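Long-range contact in aldose 1-epimerase (Caenorhabditis elegans, PDB 1LUR), which probably interconverts the alpha and beta anomers of aldose sugars such as galactose: residues A[159-164]-A[321-326]. Residues are numbered along the deposited sequence; the frame is centred on the assembly and turned at random.
Sequences ATCDTP and LRPGDH
Cys161 overlaps the backbone at the start of the 322-325 turn: its SG lies 3.2 Å from Pro323 N and presses on the peptide link between Arg322 and Pro323. With chi1 at 70° the sulfur sits between the residue's own backbone N and carbonyl carbon. Cys161 SG also meets Pro323 CD at 3.7 Å and packs on Leu321 CG. The side chains of Pro323 and Pro164 cross at about a right angle, Pro323 CD standing 3.7 Å from Pro164 CG, while Pro323 CG abuts Asp162 O at 3.4 Å. Within 321-326, Arg322 to Asp325 form a type II beta turn, closed by the bond from Asp325 N to Arg322 O; Gly324, with phi 93°, occupies its third position. This turn leads into strand 327-337, the antiparallel neighbour of strand 152-160 in the large sheet of the galactose mutarotase-like beta-sandwich, where Ala159 is hydrogen-bonded to Tyr327 through the backbone. Beyond that pairing, CA-H...O contacts continue the approach of the backbones, one from Pro323 CA to Cys161 O with an angle of 153° at the hydrogen. The side chains of Thr160 and His326 lie side by side, pointing the same way, Thr160 CG2 reaching His326 CD2 at 3.7 Å. At the far end, Pro164 CB touches Arg322 NH1 obliquely at 3.8 Å, the guanidinium forming a salt bridge through NH2 to Asp85.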
ATOM      1  N   ALA A 159      15.744  -1.030   4.324  1.00 26.64           N
ATOM      2  CA  ALA A 159      16.317   0.289   4.559  1.00 26.34           C
ATOM      3  C   ALA A 159      17.318   0.331   5.701  1.00 27.54           C
ATOM      4  O   ALA A 159      17.301  -0.510   6.598  1.00 27.58           O
ATOM      5  CB  ALA A 159      15.203   1.312   4.818  1.00 26.89           C
ATOM      6  N   THR A 160      18.191   1.334   5.642  1.00 27.86           N
ATOM      7  CA  THR A 160      19.222   1.564   6.644  1.00 27.85           C
ATOM      8  C   THR A 160      19.323   3.080   6.788  1.00 28.65           C
ATOM      9  O   THR A 160      18.761   3.825   5.975  1.00 25.38           O
ATOM     10  CB  THR A 160      20.588   1.000   6.207  1.00 29.28           C
ATOM     11  OG1 THR A 160      20.951   1.549   4.938  1.00 29.67           O
ATOM     12  CG2 THR A 160      20.525  -0.511   6.096  1.00 30.20           C
ATOM     13  N   CYS A 161      20.023   3.546   7.816  1.00 29.91           N
ATOM     14  CA  CYS A 161      20.171   4.984   8.026  1.00 30.40           C
ATOM     15  C   CYS A 161      21.497   5.332   8.695  1.00 31.98           C
ATOM     16  O   CYS A 161      22.163   4.474   9.281  1.00 30.73           O
ATOM     17  CB  CYS A 161      19.038   5.515   8.904  1.00 28.81           C
ATOM     18  SG  CYS A 161      19.159   4.958  10.626  1.00 30.90           S
ATOM     19  N   ASP A 162      21.864   6.604   8.601  1.00 32.07           N
ATOM     20  CA  ASP A 162      23.097   7.107   9.191  1.00 33.31           C
ATOM     21  C   ASP A 162      22.686   7.945  10.388  1.00 33.90           C
ATOM     22  O   ASP A 162      23.450   8.126  11.332  1.00 34.33           O
ATOM     23  CB  ASP A 162      23.855   7.985   8.193  1.00 33.55           C
ATOM     24  CG  ASP A 162      24.403   7.196   7.024  1.00 34.20           C
ATOM     25  OD1 ASP A 162      25.122   6.211   7.268  1.00 34.65           O
ATOM     26  OD2 ASP A 162      24.123   7.564   5.864  1.00 35.40           O
ATOM     27  N   THR A 163      21.460   8.452  10.329  1.00 33.51           N
ATOM     28  CA  THR A 163      20.898   9.283  11.384  1.00 32.58           C
ATOM     29  C   THR A 163      19.535   8.708  11.785  1.00 31.02           C
ATOM     30  O   THR A 163      18.740   8.333  10.921  1.00 29.42           O
ATOM     31  CB  THR A 163      20.719  10.724  10.881  1.00 32.51           C
ATOM     32  OG1 THR A 163      21.929  11.150  10.241  1.00 36.06           O
ATOM     33  CG2 THR A 163      20.410  11.666  12.037  1.00 33.15           C
ATOM     34  N   PRO A 164      19.258   8.631  13.101  1.00 29.16           N
ATOM     35  CA  PRO A 164      18.008   8.105  13.665  1.00 27.32           C
ATOM     36  C   PRO A 164      16.773   8.842  13.163  1.00 25.85           C
ATOM     37  O   PRO A 164      16.764  10.065  13.081  1.00 24.04           O
ATOM     38  CB  PRO A 164      18.184   8.305  15.169  1.00 28.49           C
ATOM     39  CG  PRO A 164      19.656   8.372  15.361  1.00 31.32           C
ATOM     40  CD  PRO A 164      20.130   9.145  14.169  1.00 30.85           C
ATOM     41  N   LEU A 321      13.893   4.029  13.024  1.00 25.70           N
ATOM     42  CA  LEU A 321      14.904   3.311  12.254  1.00 26.30           C
ATOM     43  C   LEU A 321      16.194   3.980  12.716  1.00 27.34           C
ATOM     44  O   LEU A 321      16.409   5.165  12.454  1.00 26.49           O
ATOM     45  CB  LEU A 321      14.711   3.519  10.752  1.00 24.92           C
ATOM     46  CG  LEU A 321      15.807   2.907   9.876  1.00 26.07           C
ATOM     47  CD1 LEU A 321      15.882   1.392  10.128  1.00 25.61           C
ATOM     48  CD2 LEU A 321      15.514   3.187   8.410  1.00 26.17           C
ATOM     49  N   ARG A 322      17.042   3.221  13.411  1.00 27.27           N
ATOM     50  CA  ARG A 322      18.300   3.758  13.920  1.00 28.93           C
ATOM     51  C   ARG A 322      19.542   3.125  13.295  1.00 31.45           C
ATOM     52  O   ARG A 322      19.504   1.978  12.843  1.00 29.17           O
ATOM     53  CB  ARG A 322      18.316   3.587  15.438  1.00 28.79           C
ATOM     54  CG  ARG A 322      17.098   4.228  16.094  1.00 28.35           C
ATOM     55  CD  ARG A 322      16.968   3.911  17.574  1.00 29.26           C
ATOM     56  NE  ARG A 322      15.741   4.489  18.123  1.00 29.62           N
ATOM     57  CZ  ARG A 322      15.569   5.782  18.393  1.00 28.71           C
ATOM     58  NH1 ARG A 322      16.549   6.650  18.182  1.00 27.58           N
ATOM     59  NH2 ARG A 322      14.397   6.212  18.841  1.00 27.99           N
ATOM     60  N   PRO A 323      20.659   3.875  13.266  1.00 32.62           N
ATOM     61  CA  PRO A 323      21.941   3.435  12.702  1.00 34.59           C
ATOM     62  C   PRO A 323      22.306   2.024  13.132  1.00 35.64           C
ATOM     63  O   PRO A 323      22.201   1.678  14.306  1.00 37.25           O
ATOM     64  CB  PRO A 323      22.925   4.475  13.234  1.00 33.97           C
ATOM     65  CG  PRO A 323      22.085   5.715  13.300  1.00 34.37           C
ATOM     66  CD  PRO A 323      20.803   5.193  13.912  1.00 32.93           C
ATOM     67  N   GLY A 324      22.731   1.209  12.175  1.00 37.81           N
ATOM     68  CA  GLY A 324      23.101  -0.154  12.497  1.00 38.65           C
ATOM     69  C   GLY A 324      21.973  -1.151  12.329  1.00 39.50           C
ATOM     70  O   GLY A 324      22.229  -2.339  12.123  1.00 40.35           O
ATOM     71  N   ASP A 325      20.727  -0.690  12.422  1.00 37.62           N
ATOM     72  CA  ASP A 325      19.600  -1.603  12.267  1.00 36.34           C
ATOM     73  C   ASP A 325      19.161  -1.698  10.815  1.00 34.86           C
ATOM     74  O   ASP A 325      19.561  -0.890   9.972  1.00 33.27           O
ATOM     75  CB  ASP A 325      18.411  -1.171  13.127  1.00 37.31           C
ATOM     76  CG  ASP A 325      18.706  -1.244  14.614  1.00 39.26           C
ATOM     77  OD1 ASP A 325      19.563  -2.062  15.021  1.00 41.52           O
ATOM     78  OD2 ASP A 325      18.070  -0.495  15.381  1.00 39.23           O
ATOM     79  N   HIS A 326      18.338  -2.699  10.527  1.00 34.77           N
ATOM     80  CA  HIS A 326      17.844  -2.901   9.180  1.00 34.01           C
ATOM     81  C   HIS A 326      16.330  -2.977   9.138  1.00 33.45           C
ATOM     82  O   HIS A 326      15.723  -3.803   9.819  1.00 33.13           O
ATOM     83  CB  HIS A 326      18.418  -4.190   8.574  1.00 36.27           C
ATOM     84  CG  HIS A 326      19.885  -4.129   8.286  1.00 37.38           C
ATOM     85  ND1 HIS A 326      20.840  -4.111   9.280  1.00 39.22           N
ATOM     86  CD2 HIS A 326      20.562  -4.071   7.115  1.00 36.65           C
ATOM     87  CE1 HIS A 326      22.041  -4.046   8.734  1.00 37.71           C
ATOM     88  NE2 HIS A 326      21.901  -4.020   7.420  1.00 37.63           N
TER